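Local coordinates for protein pumilio homolog 23 (Arabidopsis thaliana, PDB 5WZJ) that binds RNA sequence-specifically through a right-handed superhelix of pumilio repeats, recognising an element of 18S rRNA, and probably regulates translation and mRNA stability, at residues F507-C512 against R546-D551; E498-T503 against S526-V531; R470-F475 against R486-K491. All blocks are in the same frame, centred on the assembly; numbering follows the deposited sequence.

Contact 1: residues F507-C512 against R546-D551; sequences FTVEKC and RKLDID. With nucleotides of chain B.
The Phe-507 ring is slotted between the first two bases of the RNA in chain B. One face lies squarely under G2, whose C5 sits over the ring centre 3.5 Å above the plane; the opposite face meets G1 off centre, with CZ 3.4 Å from G1 C4. CG stands anti to the carbonyl carbon (chi1 -69°), which sends the ring out from the helix into this gap. With the ring cut back to an alanine, both purines would probably lose the wedge between them and be freer to shift or turn. One turn on, Glu-510 reads the edge of G1: OE1 alone receives two bonds, from N1 at 2.9 Å (157° at the hydrogen) and from N2 at 3.1 Å. OE2 is held by the hydroxyl of Tyr-543, which helps fix the carboxylate's rotation. Across this carboxylate, at about a right angle, runs the tail of Lys-547, its CE 3.2 Å from Glu-510 OE2. The lysine chain bends at its last torsion, and NZ stays 4.1 Å from OE2, beyond a salt bridge, its stronger partner being Asp-514. Lys-511 reaches G2 with an extended chain, NZ giving a bond of 3.3 Å to O6. Behind the polar layer, Val-509 CG1 meets Leu-548 CD2 at 4.4 Å, just before Asp-549 closes helix 541-547 in a Schellman motif. A stacking side chain followed three residues later by a base-reading glutamate is the guanine-recognition arrangement of an RNA-binding pumilio repeat helix.

Contact 2: residues E498-T503 against S526-V531; sequences ELSLHT and SELLDV
This is a small, partly buried packing contact between two helix ends near the C-terminal end of the superhelix: the last turn of helix 496-501 lies against the last turn of helix 518-530 and the residue that follows it. Ser-500 faces the other helix and comes nearest to it through its CB, 3.6 Å from Leu-528 CD2. The same leucine methyl also lies 3.7 Å from Ser-500 OG, so that one methyl of Leu-528 touches both side-chain atoms of the serine. Val-531 adds a second wall, its CG2 3.8 Å from Ser-500 OG. The serine oxygen thus sits among methyl groups, yet it is satisfied within its own helix: chi1 of 73° places OG between the backbone N and the carbonyl carbon, where it bonds to the carbonyl oxygen of Gly-497. Pumilio repeats are all-helical units that pack side by side into a curved superhelix, and here the small serine probably allows the close approach of two of their helices, the CA atoms of Ser-500 and Leu-528 being 7.2 Å apart. Leu-544 and Leu-535, from the two helices that come next, enclose the serine further. At the outer margin Leu-501 brings its CD2 to within 4.3 Å of Val-531 CG2, a looser touch. Val-531 occupies the N-cap position of helix 532-537, and its backbone N still bonds to Leu-528 O. Where helix 496-501 ends, the His-502 ring, though poorly ordered, turns back so that ND1 donates to Glu-498 O over 3.3 Å. The bond is nearly straight (173°) and lies in the imidazole plane, but ND1 stands well above the carbonyl plane of Glu-498.

Contact 3: residues R470-F475 against R486-K491; sequences RVIEAF and RRLIIK. With nucleotides of chain B.
Leu-488 enters the groove between two side chains of helix 468-477 and touches both on its way to the tip. Its CB passes Phe-475 CE2 at 4.1 Å, the ring being turned obliquely to it. With CG anti to the backbone N (chi1 -179°), the chain runs on inward and forks at CG: Leu-488 CD1 stays beside the ring, 4.1 Å from Phe-475 CE2, while Leu-488 CD2 reaches Ile-472 CG2 at 4.0 Å. Leu-488 and Phe-475 run antiparallel alongside one another, and Leu-451 and Ile-459 from neighbouring helices close in on the leucine.

The same helix carries RNA-binding groups on another side. The Arg-470 guanidinium lies between two bases of chain B: NH1 is 3.3 Å from G2 C6 on one face; A3 N6 lies over the rim of the opposite face, while NH2, reaching past it on that side, gives A3 N7 a weak, bent bond of 3.1 Å. Glu-473 grips the edge of G2 with both oxygens, OE1 taking N1 at 2.8 Å (165°) and OE2 taking N2 at 2.8 Å. Lys-511 forms a salt bridge to OE1 and Thr-508 a hydrogen bond to OE2, so two residues of the next recognition helix hold the fork, Thr-508 as a second-shell partner and Lys-511 while also contacting the base. A hydrophobic rear packed on a neighbouring helix, with a guanine-reading glutamate and a base-sandwiched arginine in front, is the pumilio-repeat design.

From the N terminus, contact 3 closes first, turning helix 468-477 back onto helix 482-490 over a short loop in Pumilio 7. Contacts 2 and 1 follow and cross: 498-503 opens contact 2, 507-512 opens contact 1, then 526-531 closes the former and 546-551 the latter. They share packing, Leu-548 CD2 lying 3.7 Å from Leu-528 CD1, and Val-509 resting on Leu-499; together they tie Pumilio 8 to the C-terminal helices. Contacts 1 and 3 also touch, Cys-512 O lying against Ile-489 CD1, and present successive RNA-binding helices. Contacts 2 and 3 stay apart, with nearest atoms about 7 Å from each other.

Contact 1: residues F507-C512 against R546-D551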
loop_
_atom_site.group_PDB
_atom_site.type_symbol
_atom_site.label_atom_id
_atom_site.label_comp_id
_atom_site.label_asym_id
_atom_site.label_seq_id
_atom_site.Cartn_x
_atom_site.Cartn_y
_atom_site.Cartn_z
ATOM N N PHE A 507 3.091 16.119 16.397
ATOM C CA PHE A 507 2.297 15.033 16.966
ATOM C C PHE A 507 2.931 14.516 18.246
ATOM O O PHE A 507 2.228 14.157 19.194
ATOM C CB PHE A 507 2.156 13.874 15.975
ATOM C CG PHE A 507 1.306 14.183 14.765
ATOM C CD1 PHE A 507 1.876 14.723 13.616
ATOM C CD2 PHE A 507 -0.048 13.885 14.763
ATOM C CE1 PHE A 507 1.101 14.985 12.502
ATOM C CE2 PHE A 507 -0.825 14.144 13.655
ATOM C CZ PHE A 507 -0.251 14.693 12.522
ATOM N N THR A 508 4.263 14.445 18.276
ATOM C CA THR A 508 4.951 13.961 19.465
ATOM C C THR A 508 4.753 14.913 20.641
ATOM O O THR A 508 4.560 14.465 21.779
ATOM C CB THR A 508 6.436 13.758 19.158
ATOM O OG1 THR A 508 6.575 12.942 17.983
ATOM C CG2 THR A 508 7.144 13.087 20.332
ATOM N N VAL A 509 4.780 16.227 20.392
ATOM C CA VAL A 509 4.494 17.191 21.457
ATOM C C VAL A 509 3.111 16.935 22.045
ATOM O O VAL A 509 2.929 16.896 23.268
ATOM C CB VAL A 509 4.619 18.632 20.929
ATOM C CG1 VAL A 509 4.179 19.626 22.000
ATOM C CG2 VAL A 509 6.048 18.912 20.487
ATOM N N GLU A 510 2.121 16.755 21.172
ATOM C CA GLU A 510 0.755 16.453 21.590
ATOM C C GLU A 510 0.693 15.227 22.484
ATOM O O GLU A 510 -0.032 15.208 23.483
ATOM C CB GLU A 510 -0.105 16.181 20.366
ATOM C CG GLU A 510 -0.959 17.279 19.865
ATOM C CD GLU A 510 -1.620 16.853 18.579
ATOM O OE1 GLU A 510 -0.950 16.924 17.517
ATOM O OE2 GLU A 510 -2.779 16.386 18.646
ATOM N N LYS A 511 1.364 14.151 22.075
ATOM C CA LYS A 511 1.225 12.897 22.800
ATOM C C LYS A 511 2.039 12.905 24.087
ATOM O O LYS A 511 1.633 12.281 25.071
ATOM C CB LYS A 511 1.597 11.734 21.876
ATOM C CG LYS A 511 0.714 11.755 20.625
ATOM C CD LYS A 511 0.816 10.522 19.767
ATOM C CE LYS A 511 -0.071 10.666 18.523
ATOM N NZ LYS A 511 0.054 9.511 17.591
ATOM N N CYS A 512 3.161 13.623 24.110
ATOM C CA CYS A 512 3.831 13.884 25.382
ATOM C C CYS A 512 2.925 14.669 26.313
ATOM O O CYS A 512 2.743 14.299 27.481
ATOM C CB CYS A 512 5.135 14.650 25.158
ATOM S SG CYS A 512 6.461 13.672 24.425
ATOM N N ARG A 546 -4.346 25.442 19.592
ATOM C CA ARG A 546 -5.716 25.331 20.090
ATOM C C ARG A 546 -5.877 24.150 21.042
ATOM O O ARG A 546 -6.536 24.269 22.082
ATOM C CB ARG A 546 -6.697 25.198 18.921
ATOM C CG ARG A 546 -7.292 26.508 18.413
ATOM C CD ARG A 546 -8.333 26.278 17.305
ATOM N NE ARG A 546 -7.731 26.003 15.997
ATOM C CZ ARG A 546 -7.701 24.808 15.407
ATOM N NH1 ARG A 546 -7.128 24.670 14.215
ATOM N NH2 ARG A 546 -8.245 23.749 15.995
ATOM N N LYS A 547 -5.299 23.000 20.697
ATOM C CA LYS A 547 -5.478 21.805 21.515
ATOM C C LYS A 547 -4.830 21.951 22.889
ATOM O O LYS A 547 -5.359 21.432 23.878
ATOM C CB LYS A 547 -4.907 20.590 20.785
ATOM C CG LYS A 547 -5.146 19.246 21.475
ATOM C CD LYS A 547 -4.202 18.191 20.896
ATOM C CE LYS A 547 -4.623 16.765 21.220
ATOM N NZ LYS A 547 -4.066 16.277 22.507
ATOM N N LEU A 548 -3.687 22.629 22.972
ATOM C CA LEU A 548 -3.031 22.886 24.247
ATOM C C LEU A 548 -3.453 24.217 24.866
ATOM O O LEU A 548 -2.994 24.535 25.964
ATOM C CB LEU A 548 -1.506 22.848 24.085
ATOM C CG LEU A 548 -0.832 21.462 24.122
ATOM C CD1 LEU A 548 -1.457 20.496 23.131
ATOM C CD2 LEU A 548 0.679 21.558 23.884
ATOM N N ASP A 549 -4.311 24.988 24.192
ATOM C CA ASP A 549 -4.798 26.281 24.684
ATOM C C ASP A 549 -3.640 27.185 25.093
ATOM O O ASP A 549 -3.580 27.698 26.210
ATOM C CB ASP A 549 -5.782 26.092 25.843
ATOM C CG ASP A 549 -6.468 27.388 26.242
ATOM O OD1 ASP A 549 -6.417 28.370 25.465
ATOM O OD2 ASP A 549 -7.050 27.424 27.344
ATOM N N ILE A 550 -2.696 27.369 24.168
ATOM C CA ILE A 550 -1.491 28.116 24.498
ATOM C C ILE A 550 -1.833 29.573 24.792
ATOM O O ILE A 550 -1.245 30.192 25.688
ATOM C CB ILE A 550 -0.451 27.965 23.369
ATOM C CG1 ILE A 550 -0.006 26.500 23.259
ATOM C CG2 ILE A 550 0.771 28.839 23.621
ATOM C CD1 ILE A 550 0.600 25.938 24.570
ATOM N N ASP A 551 -2.810 30.131 24.068
ATOM C CA ASP A 551 -3.242 31.503 24.335
ATOM C C ASP A 551 -3.800 31.644 25.750
ATOM O O ASP A 551 -3.511 32.628 26.442
ATOM C CB ASP A 551 -4.289 31.943 23.308
ATOM C CG ASP A 551 -3.702 32.166 21.923
ATOM O OD1 ASP A 551 -2.483 32.409 21.814
ATOM O OD2 ASP A 551 -4.472 32.110 20.943
ATOM P P G B 2 -0.425 14.940 6.401
ATOM O OP1 G B 2 -0.199 14.854 4.936
ATOM O OP2 G B 2 -1.635 14.333 7.005
ATOM O "O5'" G B 2 0.853 14.272 7.079
ATOM C "C5'" G B 2 2.107 14.939 7.093
ATOM C "C4'" G B 2 3.146 14.123 7.823
ATOM O "O4'" G B 2 2.815 14.026 9.226
ATOM C "C3'" G B 2 3.292 12.682 7.364
ATOM O "O3'" G B 2 4.162 12.613 6.246
ATOM C "C2'" G B 2 3.839 11.957 8.602
ATOM O "O2'" G B 2 5.262 11.955 8.595
ATOM C "C1'" G B 2 3.349 12.844 9.762
ATOM N N9 G B 2 2.358 12.209 10.652
ATOM C C8 G B 2 1.029 11.890 10.460
ATOM N N7 G B 2 0.476 11.340 11.519
ATOM C C5 G B 2 1.506 11.301 12.460
ATOM C C6 G B 2 1.545 10.820 13.799
ATOM O O6 G B 2 0.638 10.305 14.454
ATOM N N1 G B 2 2.805 10.978 14.376
ATOM C C2 G B 2 3.896 11.520 13.751
ATOM N N2 G B 2 5.024 11.597 14.464
ATOM N N3 G B 2 3.879 11.981 12.508
ATOM C C4 G B 2 2.663 11.835 11.936
ATOM O "O5'" G B 1 -3.955 17.490 7.272
ATOM C "C5'" G B 1 -2.984 18.381 6.740
ATOM C "C4'" G B 1 -1.717 18.383 7.562
ATOM O "O4'" G B 1 -1.973 18.990 8.858
ATOM C "C3'" G B 1 -1.127 17.014 7.893
ATOM O "O3'" G B 1 -0.333 16.490 6.834
ATOM C "C2'" G B 1 -0.333 17.291 9.167
ATOM O "O2'" G B 1 0.925 17.872 8.859
ATOM C "C1'" G B 1 -1.201 18.353 9.854
ATOM N N9 G B 1 -2.110 17.765 10.858
ATOM C C8 G B 1 -3.360 17.221 10.646
ATOM N N7 G B 1 -3.922 16.764 11.734
ATOM C C5 G B 1 -2.982 17.019 12.730
ATOM C C6 G B 1 -3.026 16.745 14.125
ATOM O O6 G B 1 -3.937 16.206 14.771
ATOM N N1 G B 1 -1.857 17.166 14.766
ATOM C C2 G B 1 -0.783 17.771 14.152
ATOM N N2 G B 1 0.251 18.096 14.949
ATOM N N3 G B 1 -0.731 18.033 12.849
ATOM C C4 G B 1 -1.856 17.634 12.206
#

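Contact 2: residues E498-T503 against S526-V531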
loop_
_atom_site.group_PDB
_atom_site.type_symbol
_atom_site.label_atom_id
_atom_site.label_comp_id
_atom_site.label_asym_id
_atom_site.label_seq_id
_atom_site.Cartn_x
_atom_site.Cartn_y
_atom_site.Cartn_z
ATOM N N GLU A 498 11.199 23.431 19.421
ATOM C CA GLU A 498 11.707 23.008 18.120
ATOM C C GLU A 498 10.886 21.854 17.555
ATOM O O GLU A 498 10.577 21.832 16.358
ATOM C CB GLU A 498 13.180 22.619 18.242
ATOM C CG GLU A 498 13.838 22.340 16.906
ATOM C CD GLU A 498 15.217 21.724 17.047
ATOM O OE1 GLU A 498 15.798 21.800 18.156
ATOM O OE2 GLU A 498 15.711 21.160 16.046
ATOM N N LEU A 499 10.494 20.901 18.410
ATOM C CA LEU A 499 9.689 19.776 17.946
ATOM C C LEU A 499 8.348 20.232 17.386
ATOM O O LEU A 499 7.854 19.663 16.402
ATOM C CB LEU A 499 9.462 18.789 19.090
ATOM C CG LEU A 499 10.527 17.741 19.340
ATOM C CD1 LEU A 499 10.162 16.975 20.607
ATOM C CD2 LEU A 499 10.605 16.816 18.135
ATOM N N SER A 500 7.720 21.228 18.020
ATOM C CA SER A 500 6.401 21.660 17.565
ATOM C C SER A 500 6.457 22.218 16.152
ATOM O O SER A 500 5.463 22.142 15.415
ATOM C CB SER A 500 5.820 22.705 18.523
ATOM O OG SER A 500 6.485 23.951 18.391
ATOM N N LEU A 501 7.609 22.764 15.755
ATOM C CA LEU A 501 7.772 23.316 14.417
ATOM C C LEU A 501 7.916 22.226 13.358
ATOM O O LEU A 501 7.590 22.466 12.191
ATOM C CB LEU A 501 8.975 24.255 14.394
ATOM C CG LEU A 501 8.941 25.329 15.486
ATOM C CD1 LEU A 501 10.179 26.219 15.453
ATOM C CD2 LEU A 501 7.678 26.165 15.373
ATOM N N HIS A 502 8.400 21.040 13.738
ATOM C CA HIS A 502 8.394 19.886 12.843
ATOM C C HIS A 502 6.966 19.434 12.561
ATOM O O HIS A 502 6.105 19.434 13.448
ATOM C CB HIS A 502 9.171 18.710 13.450
ATOM C CG HIS A 502 10.659 18.799 13.293
ATOM N ND1 HIS A 502 11.435 19.673 14.023
ATOM C CD2 HIS A 502 11.515 18.098 12.511
ATOM C CE1 HIS A 502 12.704 19.518 13.688
ATOM N NE2 HIS A 502 12.780 18.569 12.772
ATOM N N THR A 503 6.722 19.021 11.319
ATOM C CA THR A 503 5.425 18.449 10.973
ATOM C C THR A 503 5.174 17.158 11.746
ATOM O O THR A 503 4.082 16.943 12.289
ATOM C CB THR A 503 5.361 18.186 9.469
ATOM O OG1 THR A 503 5.988 19.266 8.761
ATOM C CG2 THR A 503 3.920 18.048 9.023
ATOM N N SER A 526 4.857 26.301 28.240
ATOM C CA SER A 526 5.792 27.413 28.318
ATOM C C SER A 526 6.759 27.412 27.136
ATOM O O SER A 526 7.107 28.473 26.602
ATOM C CB SER A 526 6.541 27.328 29.650
ATOM O OG SER A 526 7.448 28.396 29.808
ATOM N N GLU A 527 7.209 26.226 26.709
ATOM C CA GLU A 527 8.142 26.162 25.590
ATOM C C GLU A 527 7.464 26.528 24.271
ATOM O O GLU A 527 8.059 27.221 23.436
ATOM C CB GLU A 527 8.780 24.774 25.513
ATOM C CG GLU A 527 9.741 24.509 26.663
ATOM C CD GLU A 527 10.495 23.193 26.521
ATOM O OE1 GLU A 527 10.712 22.511 27.549
ATOM O OE2 GLU A 527 10.876 22.841 25.387
ATOM N N LEU A 528 6.222 26.079 24.061
ATOM C CA LEU A 528 5.523 26.456 22.834
ATOM C C LEU A 528 5.229 27.951 22.807
ATOM O O LEU A 528 5.204 28.565 21.732
ATOM C CB LEU A 528 4.221 25.673 22.686
ATOM C CG LEU A 528 4.307 24.143 22.637
ATOM C CD1 LEU A 528 3.072 23.556 21.984
ATOM C CD2 LEU A 528 5.570 23.692 21.933
ATOM N N LEU A 529 4.998 28.543 23.979
ATOM C CA LEU A 529 4.777 29.980 24.061
ATOM C C LEU A 529 5.957 30.755 23.477
ATOM O O LEU A 529 5.763 31.734 22.750
ATOM C CB LEU A 529 4.522 30.361 25.520
ATOM C CG LEU A 529 3.912 31.718 25.850
ATOM C CD1 LEU A 529 2.783 32.055 24.884
ATOM C CD2 LEU A 529 3.414 31.690 27.287
ATOM N N ASP A 530 7.187 30.308 23.751
ATOM C CA ASP A 530 8.368 31.006 23.252
ATOM C C ASP A 530 8.475 30.991 21.732
ATOM O O ASP A 530 9.145 31.858 21.167
ATOM C CB ASP A 530 9.637 30.396 23.845
ATOM C CG ASP A 530 9.789 30.693 25.322
ATOM O OD1 ASP A 530 9.340 31.769 25.770
ATOM O OD2 ASP A 530 10.368 29.846 26.037
ATOM N N VAL A 531 7.857 30.028 21.055
ATOM C CA VAL A 531 7.940 29.936 19.601
ATOM C C VAL A 531 6.573 30.140 18.958
ATOM O O VAL A 531 6.358 29.740 17.817
ATOM C CB VAL A 531 8.571 28.599 19.165
ATOM C CG1 VAL A 531 9.940 28.412 19.819
ATOM C CG2 VAL A 531 7.652 27.424 19.506
#

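Contact 3: residues R470-F475 against R486-K491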
loop_
_atom_site.group_PDB
_atom_site.type_symbol
_atom_site.label_atom_id
_atom_site.label_comp_id
_atom_site.label_asym_id
_atom_site.label_seq_id
_atom_site.Cartn_x
_atom_site.Cartn_y
_atom_site.Cartn_z
ATOM N N ARG A 470 7.647 8.169 15.462
ATOM C CA ARG A 470 6.646 7.105 15.577
ATOM C C ARG A 470 7.029 6.071 16.633
ATOM O O ARG A 470 6.155 5.504 17.301
ATOM C CB ARG A 470 6.453 6.417 14.228
ATOM C CG ARG A 470 6.087 7.378 13.101
ATOM C CD ARG A 470 4.689 7.932 13.280
ATOM N NE ARG A 470 4.151 8.357 11.991
ATOM C CZ ARG A 470 2.868 8.300 11.645
ATOM N NH1 ARG A 470 1.961 7.843 12.497
ATOM N NH2 ARG A 470 2.495 8.700 10.433
ATOM N N VAL A 471 8.326 5.792 16.784
ATOM C CA VAL A 471 8.764 4.846 17.812
ATOM C C VAL A 471 8.441 5.390 19.201
ATOM O O VAL A 471 7.851 4.694 20.042
ATOM C CB VAL A 471 10.269 4.536 17.657
ATOM C CG1 VAL A 471 10.736 3.548 18.741
ATOM C CG2 VAL A 471 10.555 3.938 16.268
ATOM N N ILE A 472 8.824 6.647 19.457
ATOM C CA ILE A 472 8.524 7.285 20.740
ATOM C C ILE A 472 7.024 7.268 21.027
ATOM O O ILE A 472 6.592 6.955 22.146
ATOM C CB ILE A 472 9.102 8.714 20.761
ATOM C CG1 ILE A 472 10.634 8.641 20.815
ATOM C CG2 ILE A 472 8.550 9.519 21.955
ATOM C CD1 ILE A 472 11.295 9.993 20.725
ATOM N N GLU A 473 6.199 7.563 20.013
ATOM C CA GLU A 473 4.757 7.615 20.228
ATOM C C GLU A 473 4.194 6.235 20.524
ATOM O O GLU A 473 3.274 6.097 21.338
ATOM C CB GLU A 473 4.060 8.242 19.013
ATOM C CG GLU A 473 4.294 9.752 18.907
ATOM C CD GLU A 473 3.895 10.324 17.555
ATOM O OE1 GLU A 473 3.067 9.702 16.847
ATOM O OE2 GLU A 473 4.426 11.392 17.198
ATOM N N ALA A 474 4.731 5.201 19.875
ATOM C CA ALA A 474 4.286 3.848 20.186
ATOM C C ALA A 474 4.652 3.471 21.622
ATOM O O ALA A 474 3.859 2.830 22.324
ATOM C CB ALA A 474 4.890 2.853 19.187
ATOM N N PHE A 475 5.852 3.853 22.072
ATOM C CA PHE A 475 6.220 3.637 23.472
ATOM C C PHE A 475 5.280 4.379 24.420
ATOM O O PHE A 475 4.843 3.823 25.431
ATOM C CB PHE A 475 7.665 4.077 23.711
ATOM C CG PHE A 475 8.021 4.248 25.170
ATOM C CD1 PHE A 475 8.193 3.145 25.989
ATOM C CD2 PHE A 475 8.236 5.514 25.701
ATOM C CE1 PHE A 475 8.542 3.299 27.330
ATOM C CE2 PHE A 475 8.592 5.679 27.040
ATOM C CZ PHE A 475 8.727 4.565 27.856
ATOM N N ARG A 486 7.441 8.958 31.858
ATOM C CA ARG A 486 7.823 10.265 32.391
ATOM C C ARG A 486 9.329 10.502 32.271
ATOM O O ARG A 486 9.769 11.596 31.903
ATOM C CB ARG A 486 7.360 10.376 33.856
ATOM C CG ARG A 486 7.776 11.670 34.580
ATOM C CD ARG A 486 7.112 11.828 35.981
ATOM N NE ARG A 486 7.648 10.917 37.005
ATOM C CZ ARG A 486 6.981 9.877 37.522
ATOM N NH1 ARG A 486 5.742 9.598 37.117
ATOM N NH2 ARG A 486 7.542 9.112 38.454
ATOM N N ARG A 487 10.135 9.480 32.563
ATOM C CA ARG A 487 11.578 9.643 32.453
ATOM C C ARG A 487 11.980 10.066 31.043
ATOM O O ARG A 487 12.839 10.938 30.871
ATOM C CB ARG A 487 12.285 8.344 32.849
ATOM C CG ARG A 487 13.807 8.408 32.622
ATOM C CD ARG A 487 14.476 7.064 32.849
ATOM N NE ARG A 487 15.925 7.179 32.699
ATOM C CZ ARG A 487 16.746 6.140 32.610
ATOM N NH1 ARG A 487 16.254 4.906 32.658
ATOM N NH2 ARG A 487 18.054 6.342 32.479
ATOM N N LEU A 488 11.376 9.454 30.018
ATOM C CA LEU A 488 11.713 9.820 28.645
ATOM C C LEU A 488 11.220 11.222 28.320
ATOM O O LEU A 488 11.943 12.021 27.717
ATOM C CB LEU A 488 11.128 8.797 27.654
ATOM C CG LEU A 488 11.452 9.075 26.172
ATOM C CD1 LEU A 488 11.702 7.792 25.413
ATOM C CD2 LEU A 488 10.350 9.872 25.486
ATOM N N ILE A 489 9.975 11.528 28.684
ATOM C CA ILE A 489 9.412 12.840 28.377
ATOM C C ILE A 489 10.274 13.945 28.974
ATOM O O ILE A 489 10.540 14.967 28.325
ATOM C CB ILE A 489 7.958 12.915 28.878
ATOM C CG1 ILE A 489 7.073 11.966 28.055
ATOM C CG2 ILE A 489 7.430 14.362 28.807
ATOM C CD1 ILE A 489 5.638 11.848 28.571
ATOM N N ILE A 490 10.743 13.752 30.211
ATOM C CA ILE A 490 11.583 14.766 30.850
ATOM C C ILE A 490 12.853 15.013 30.045
ATOM O O ILE A 490 13.335 16.150 29.961
ATOM C CB ILE A 490 11.886 14.363 32.311
ATOM C CG1 ILE A 490 10.621 14.552 33.147
ATOM C CG2 ILE A 490 13.047 15.192 32.897
ATOM C CD1 ILE A 490 10.673 13.919 34.536
ATOM N N LYS A 491 13.398 13.978 29.409
ATOM C CA LYS A 491 14.613 14.234 28.645
ATOM C C LYS A 491 14.347 14.975 27.337
ATOM O O LYS A 491 15.307 15.335 26.648
ATOM C CB LYS A 491 15.359 12.920 28.395
ATOM C CG LYS A 491 16.136 12.494 29.661
ATOM C CD LYS A 491 16.996 11.276 29.443
ATOM C CE LYS A 491 16.173 9.997 29.518
ATOM N NZ LYS A 491 17.095 8.818 29.637
ATOM P P G B 2 -0.425 14.940 6.401
ATOM O OP1 G B 2 -0.199 14.854 4.936
ATOM O OP2 G B 2 -1.635 14.333 7.005
ATOM O "O5'" G B 2 0.853 14.272 7.079
ATOM C "C5'" G B 2 2.107 14.939 7.093
ATOM C "C4'" G B 2 3.146 14.123 7.823
ATOM O "O4'" G B 2 2.815 14.026 9.226
ATOM C "C3'" G B 2 3.292 12.682 7.364
ATOM O "O3'" G B 2 4.162 12.613 6.246
ATOM C "C2'" G B 2 3.839 11.957 8.602
ATOM O "O2'" G B 2 5.262 11.955 8.595
ATOM C "C1'" G B 2 3.349 12.844 9.762
ATOM N N9 G B 2 2.358 12.209 10.652
ATOM C C8 G B 2 1.029 11.890 10.460
ATOM N N7 G B 2 0.476 11.340 11.519
ATOM C C5 G B 2 1.506 11.301 12.460
ATOM C C6 G B 2 1.545 10.820 13.799
ATOM O O6 G B 2 0.638 10.305 14.454
ATOM N N1 G B 2 2.805 10.978 14.376
ATOM C C2 G B 2 3.896 11.520 13.751
ATOM N N2 G B 2 5.024 11.597 14.464
ATOM N N3 G B 2 3.879 11.981 12.508
ATOM C C4 G B 2 2.663 11.835 11.936
ATOM P P A B 3 4.163 11.360 5.242
ATOM O OP1 A B 3 4.303 11.931 3.873
ATOM O OP2 A B 3 3.035 10.450 5.565
ATOM O "O5'" A B 3 5.532 10.618 5.580
ATOM C "C5'" A B 3 6.781 11.291 5.465
ATOM C "C4'" A B 3 7.920 10.412 5.927
ATOM O "O4'" A B 3 7.792 10.158 7.349
ATOM C "C3'" A B 3 7.993 9.021 5.302
ATOM O "O3'" A B 3 8.636 9.025 4.039
ATOM C "C2'" A B 3 8.732 8.203 6.361
ATOM O "O2'" A B 3 10.137 8.405 6.286
ATOM C "C1'" A B 3 8.229 8.848 7.651
ATOM N N9 A B 3 7.112 8.110 8.265
ATOM C C8 A B 3 5.797 8.507 8.367
ATOM N N7 A B 3 5.044 7.634 9.009
ATOM C C5 A B 3 5.936 6.611 9.357
ATOM C C6 A B 3 5.784 5.397 10.048
ATOM N N6 A B 3 4.616 4.973 10.539
ATOM N N1 A B 3 6.880 4.617 10.227
ATOM C C2 A B 3 8.053 5.023 9.738
ATOM N N3 A B 3 8.322 6.144 9.069
ATOM C C4 A B 3 7.214 6.896 8.909
#